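Local coordinates for protein angel homolog 2 (Homo sapiens, PDB 6RW0), which acts as a 2',3'-cyclic phosphatase of the CCR4 deadenylase family and probably binds the 3' untranslated regions of messenger RNAs, at residues V352-I366 / S415-L427. Residues are numbered along the deposited sequence; the frame is centred on the assembly and turned at random.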
loop_
_atom_site.group_PDB
_atom_site.type_symbol
_atom_site.label_atom_id
_atom_site.label_comp_id
_atom_site.label_asym_id
_atom_site.label_seq_id
_atom_site.Cartn_x
_atom_site.Cartn_y
_atom_site.Cartn_z
ATOM N N VAL A 352 9.523 11.470 0.994
ATOM C CA VAL A 352 8.072 11.586 1.079
ATOM C C VAL A 352 7.458 10.868 -0.115
ATOM O O VAL A 352 8.097 10.703 -1.160
ATOM C CB VAL A 352 7.556 13.042 1.173
ATOM C CG1 VAL A 352 8.180 13.743 2.367
ATOM C CG2 VAL A 352 7.806 13.795 -0.124
ATOM N N THR A 353 6.225 10.396 0.069
ATOM C CA THR A 353 5.443 9.772 -0.998
ATOM C C THR A 353 4.141 10.512 -1.282
ATOM O O THR A 353 3.425 10.131 -2.216
ATOM C CB THR A 353 5.145 8.289 -0.698
ATOM O OG1 THR A 353 4.246 8.152 0.415
ATOM C CG2 THR A 353 6.423 7.527 -0.419
ATOM N N THR A 354 3.808 11.547 -0.510
ATOM C CA THR A 354 2.597 12.346 -0.702
ATOM C C THR A 354 2.914 13.773 -0.286
ATOM O O THR A 354 3.748 13.991 0.593
ATOM C CB THR A 354 1.432 11.736 0.093
ATOM O OG1 THR A 354 0.206 12.392 -0.252
ATOM C CG2 THR A 354 1.632 11.868 1.592
ATOM N N CYS A 355 2.278 14.754 -0.941
ATOM C CA CYS A 355 2.598 16.160 -0.647
ATOM C C CYS A 355 1.460 17.083 -1.090
ATOM O O CYS A 355 1.463 17.585 -2.218
ATOM C CB CYS A 355 3.896 16.612 -1.291
ATOM S SG CYS A 355 4.395 18.338 -0.888
ATOM N N HIS A 356 0.546 17.374 -0.169
ATOM C CA HIS A 356 -0.511 18.338 -0.450
ATOM C C HIS A 356 -0.510 19.451 0.590
ATOM O O HIS A 356 0.460 19.592 1.341
ATOM C CB HIS A 356 -1.874 17.657 -0.621
ATOM C CG HIS A 356 -2.337 16.867 0.560
ATOM N ND1 HIS A 356 -2.373 17.378 1.837
ATOM C CD2 HIS A 356 -2.837 15.609 0.642
ATOM C CE1 HIS A 356 -2.859 16.464 2.663
ATOM N NE2 HIS A 356 -3.147 15.382 1.960
ATOM N N SER A 357 -1.558 20.258 0.639
ATOM C CA SER A 357 -1.594 21.477 1.478
ATOM C C SER A 357 -1.422 21.143 2.962
ATOM O O SER A 357 -0.973 22.004 3.668
ATOM C CB SER A 357 -2.847 22.273 1.241
ATOM O OG SER A 357 -2.781 22.985 0.016
ATOM N N ARG A 358 -1.828 19.966 3.428
ATOM C CA ARG A 358 -1.756 19.675 4.876
ATOM C C ARG A 358 -0.790 18.544 5.229
ATOM O O ARG A 358 -0.661 18.281 6.406
ATOM C CB ARG A 358 -3.170 19.367 5.372
ATOM C CG ARG A 358 -4.112 20.553 5.253
ATOM C CD ARG A 358 -5.463 20.334 5.913
ATOM N NE ARG A 358 -5.368 20.156 7.349
ATOM C CZ ARG A 358 -5.429 21.139 8.232
ATOM N NH1 ARG A 358 -5.545 22.392 7.836
ATOM N NH2 ARG A 358 -5.365 20.858 9.516
ATOM N N SER A 359 -0.137 17.889 4.281
ATOM C CA SER A 359 0.715 16.724 4.611
ATOM C C SER A 359 1.839 16.503 3.598
ATOM O O SER A 359 1.569 16.557 2.432
ATOM C CB SER A 359 -0.178 15.490 4.684
ATOM O OG SER A 359 0.509 14.383 5.194
ATOM N N ALA A 360 3.043 16.207 4.076
ATOM C CA ALA A 360 4.145 15.736 3.226
ATOM C C ALA A 360 4.941 14.699 4.018
ATOM O O ALA A 360 5.774 15.051 4.861
ATOM C CB ALA A 360 5.040 16.882 2.770
ATOM N N ILE A 361 4.694 13.420 3.731
ATOM C CA ILE A 361 5.185 12.303 4.529
ATOM C C ILE A 361 5.299 11.081 3.622
ATOM O O ILE A 361 4.782 11.058 2.499
ATOM C CB ILE A 361 4.261 11.987 5.737
ATOM C CG1 ILE A 361 2.806 11.829 5.274
ATOM C CG2 ILE A 361 4.396 13.039 6.852
ATOM C CD1 ILE A 361 1.825 11.477 6.394
ATOM N N THR A 362 5.980 10.044 4.108
ATOM C CA THR A 362 5.896 8.721 3.497
ATOM C C THR A 362 4.744 7.976 4.168
ATOM O O THR A 362 4.751 7.811 5.393
ATOM C CB THR A 362 7.186 7.920 3.683
ATOM O OG1 THR A 362 8.192 8.344 2.751
ATOM C CG2 THR A 362 6.938 6.418 3.453
ATOM N N VAL A 363 3.761 7.539 3.368
ATOM C CA VAL A 363 2.707 6.635 3.820
ATOM C C VAL A 363 2.555 5.436 2.892
ATOM O O VAL A 363 1.766 4.533 3.180
ATOM C CB VAL A 363 1.344 7.345 3.979
ATOM C CG1 VAL A 363 1.411 8.317 5.128
ATOM C CG2 VAL A 363 0.915 8.009 2.669
ATOM N N ASP A 364 3.261 5.437 1.766
ATOM C CA ASP A 364 3.186 4.365 0.779
ATOM C C ASP A 364 4.437 3.505 0.861
ATOM O O ASP A 364 5.534 4.020 1.087
ATOM C CB ASP A 364 3.096 4.943 -0.632
ATOM C CG ASP A 364 1.912 5.862 -0.808
ATOM O OD1 ASP A 364 0.785 5.347 -0.960
ATOM O OD2 ASP A 364 2.090 7.106 -0.761
ATOM N N TYR A 365 4.266 2.192 0.665
ATOM C CA TYR A 365 5.356 1.238 0.806
ATOM C C TYR A 365 5.247 0.116 -0.212
ATOM O O TYR A 365 4.157 -0.249 -0.659
ATOM C CB TYR A 365 5.328 0.583 2.205
ATOM C CG TYR A 365 5.405 1.590 3.320
ATOM C CD1 TYR A 365 6.628 2.006 3.801
ATOM C CD2 TYR A 365 4.261 2.164 3.862
ATOM C CE1 TYR A 365 6.729 2.949 4.802
ATOM C CE2 TYR A 365 4.353 3.115 4.867
ATOM C CZ TYR A 365 5.588 3.508 5.321
ATOM O OH TYR A 365 5.674 4.453 6.303
ATOM N N ILE A 366 6.402 -0.471 -0.531
ATOM C CA ILE A 366 6.480 -1.810 -1.107
ATOM C C ILE A 366 7.289 -2.644 -0.122
ATOM O O ILE A 366 8.486 -2.392 0.078
ATOM C CB ILE A 366 7.121 -1.832 -2.500
ATOM C CG1 ILE A 366 6.332 -0.989 -3.507
ATOM C CG2 ILE A 366 7.176 -3.282 -2.993
ATOM C CD1 ILE A 366 7.010 -0.792 -4.865
ATOM N N SER A 415 0.237 13.909 -11.640
ATOM C CA SER A 415 -1.207 14.112 -11.555
ATOM C C SER A 415 -1.875 13.360 -10.409
ATOM O O SER A 415 -3.105 13.233 -10.395
ATOM C CB SER A 415 -1.885 13.818 -12.894
ATOM O OG SER A 415 -1.660 14.898 -13.793
ATOM N N SER A 416 -1.111 12.921 -9.418
ATOM C CA SER A 416 -1.657 12.470 -8.151
ATOM C C SER A 416 -1.021 13.271 -7.017
ATOM O O SER A 416 0.018 13.916 -7.202
ATOM C CB SER A 416 -1.390 10.975 -7.952
ATOM O OG SER A 416 -1.787 10.601 -6.657
ATOM N N ASP A 417 -1.663 13.254 -5.844
ATOM C CA ASP A 417 -1.033 13.789 -4.639
ATOM C C ASP A 417 -0.056 12.800 -4.011
ATOM O O ASP A 417 0.557 13.123 -2.987
ATOM C CB ASP A 417 -2.036 14.356 -3.619
ATOM C CG ASP A 417 -3.025 13.346 -3.100
ATOM O OD1 ASP A 417 -3.153 12.259 -3.683
ATOM O OD2 ASP A 417 -3.691 13.669 -2.087
ATOM N N HIS A 418 0.130 11.631 -4.616
ATOM C CA HIS A 418 1.185 10.711 -4.234
ATOM C C HIS A 418 2.155 10.521 -5.389
ATOM O O HIS A 418 1.836 10.787 -6.554
ATOM C CB HIS A 418 0.643 9.318 -3.875
ATOM C CG HIS A 418 -0.252 9.307 -2.687
ATOM N ND1 HIS A 418 0.050 8.625 -1.528
ATOM C CD2 HIS A 418 -1.443 9.911 -2.467
ATOM C CE1 HIS A 418 -0.919 8.804 -0.649
ATOM N NE2 HIS A 418 -1.837 9.587 -1.194
ATOM N N LEU A 419 3.385 10.038 -5.048
ATOM C CA LEU A 419 4.318 9.583 -6.060
ATOM C C LEU A 419 4.222 8.073 -6.234
ATOM O O LEU A 419 3.966 7.348 -5.266
ATOM C CB LEU A 419 5.748 9.885 -5.619
ATOM C CG LEU A 419 6.106 11.359 -5.475
ATOM C CD1 LEU A 419 7.510 11.507 -4.883
ATOM C CD2 LEU A 419 6.031 12.063 -6.800
ATOM N N PRO A 420 4.439 7.558 -7.446
ATOM C CA PRO A 420 4.497 6.100 -7.616
ATOM C C PRO A 420 5.806 5.534 -7.088
ATOM O O PRO A 420 6.874 6.125 -7.265
ATOM C CB PRO A 420 4.381 5.909 -9.133
ATOM C CG PRO A 420 4.934 7.183 -9.707
ATOM C CD PRO A 420 4.565 8.277 -8.733
ATOM N N LEU A 421 5.716 4.374 -6.448
ATOM C CA LEU A 421 6.867 3.606 -5.990
ATOM C C LEU A 421 7.116 2.509 -7.011
ATOM O O LEU A 421 6.166 1.970 -7.592
ATOM C CB LEU A 421 6.560 2.985 -4.627
ATOM C CG LEU A 421 6.675 3.909 -3.409
ATOM C CD1 LEU A 421 5.708 5.077 -3.438
ATOM C CD2 LEU A 421 6.485 3.105 -2.107
ATOM N N LEU A 422 8.382 2.178 -7.247
ATOM C CA LEU A 422 8.702 1.189 -8.267
ATOM C C LEU A 422 9.943 0.427 -7.856
ATOM O O LEU A 422 10.945 1.033 -7.461
ATOM C CB LEU A 422 8.906 1.875 -9.619
ATOM C CG LEU A 422 9.201 1.003 -10.838
ATOM C CD1 LEU A 422 8.048 0.087 -11.225
ATOM C CD2 LEU A 422 9.581 1.917 -12.024
ATOM N N ALA A 423 9.879 -0.899 -7.973
ATOM C CA ALA A 423 10.979 -1.771 -7.612
ATOM C C ALA A 423 11.146 -2.843 -8.671
ATOM O O ALA A 423 10.169 -3.284 -9.286
ATOM C CB ALA A 423 10.701 -2.467 -6.280
ATOM N N LYS A 424 12.383 -3.303 -8.837
ATOM C CA LYS A 424 12.666 -4.488 -9.636
ATOM C C LYS A 424 13.214 -5.576 -8.724
ATOM O O LYS A 424 14.172 -5.337 -7.977
ATOM C CB LYS A 424 13.657 -4.224 -10.762
ATOM C CG LYS A 424 13.808 -5.452 -11.661
ATOM C CD LYS A 424 14.364 -5.121 -13.038
ATOM C CE LYS A 424 15.369 -6.176 -13.473
ATOM N NZ LYS A 424 15.621 -6.159 -14.934
ATOM N N PHE A 425 12.612 -6.749 -8.814
ATOM C CA PHE A 425 12.958 -7.900 -7.961
ATOM C C PHE A 425 13.505 -9.061 -8.790
ATOM O O PHE A 425 13.220 -9.151 -9.956
ATOM C CB PHE A 425 11.723 -8.419 -7.223
ATOM C CG PHE A 425 11.151 -7.470 -6.207
ATOM C CD1 PHE A 425 11.804 -7.202 -5.023
ATOM C CD2 PHE A 425 9.941 -6.854 -6.439
ATOM C CE1 PHE A 425 11.269 -6.322 -4.103
ATOM C CE2 PHE A 425 9.416 -5.973 -5.519
ATOM C CZ PHE A 425 10.074 -5.715 -4.354
ATOM N N ARG A 426 14.271 -9.915 -8.133
ATOM C CA ARG A 426 14.786 -11.154 -8.731
ATOM C C ARG A 426 14.344 -12.334 -7.864
ATOM O O ARG A 426 14.575 -12.295 -6.681
ATOM C CB ARG A 426 16.314 -11.157 -8.793
ATOM C CG ARG A 426 16.883 -12.503 -9.208
ATOM C CD ARG A 426 18.253 -12.384 -9.842
ATOM N NE ARG A 426 18.206 -11.611 -11.055
ATOM C CZ ARG A 426 19.240 -10.960 -11.559
ATOM N NH1 ARG A 426 20.415 -11.055 -10.980
ATOM N NH2 ARG A 426 19.103 -10.227 -12.638
ATOM N N LEU A 427 13.729 -13.344 -8.451
ATOM C CA LEU A 427 13.469 -14.603 -7.744
ATOM C C LEU A 427 14.532 -15.577 -8.260
ATOM O O LEU A 427 14.516 -15.862 -9.433
ATOM C CB LEU A 427 12.065 -15.090 -8.077
ATOM C CG LEU A 427 11.741 -16.485 -7.568
ATOM C CD1 LEU A 427 11.868 -16.551 -6.065
ATOM C CD2 LEU A 427 10.364 -16.905 -8.023
#
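His418 meets Asp364 and Thr354 through different parts of its side chain. Its CB lies 3.3 Å from Thr353 O, the carbonyl oxygen that accepts the hydrogen bond of Leu419 N beside the single backbone bridge of Thr354 and His418. With CG anti to the carbonyl carbon (chi1 -64°), the ring comes to lie beside Thr354, whose CB packs over one face in a CH-pi contact. A threonine suits this place because its CB lies over the ring while its hydroxyl OG1 donates to Asp417 O (2.9 Å), an oxygen that Cys355 N grips as well. At the ring edge His418 ND1 donates to Asp364 OD2 (2.7 Å), exactly in the ring plane and onto the syn lone pair, with the carboxylate turned 74° from the imidazole. CE1, next along the edge, touches Val363 CG2. At the far end of the ring, His418 NE2 has Thr354 OG1 at 3.6 Å, over the face, and CD2 lies under the same oxygen. Asp364 OD2 takes a second hydrogen bond on its anti side from Thr353 OG1, so two donors grip this one oxygen. Were Asp364 an alanine, His418 ND1 and Thr353 OG1 would probably lose their shared acceptor and the imidazole would be freer to turn. Farther along, Ile366 CD1 lies on Leu421 CB (3.8 Å), branched aliphatics filling a buried seam. A bound magnesium ion lies about 4 Å from the His418 side chain, in the endonuclease/exonuclease/phosphatase fold. Strand segments 364-366 and 421-427, from its two different sheets, run nearly parallel (8°); strands 231-236 and 49-58 flank them, and helix 400-405 packs against Val352 and Cys355.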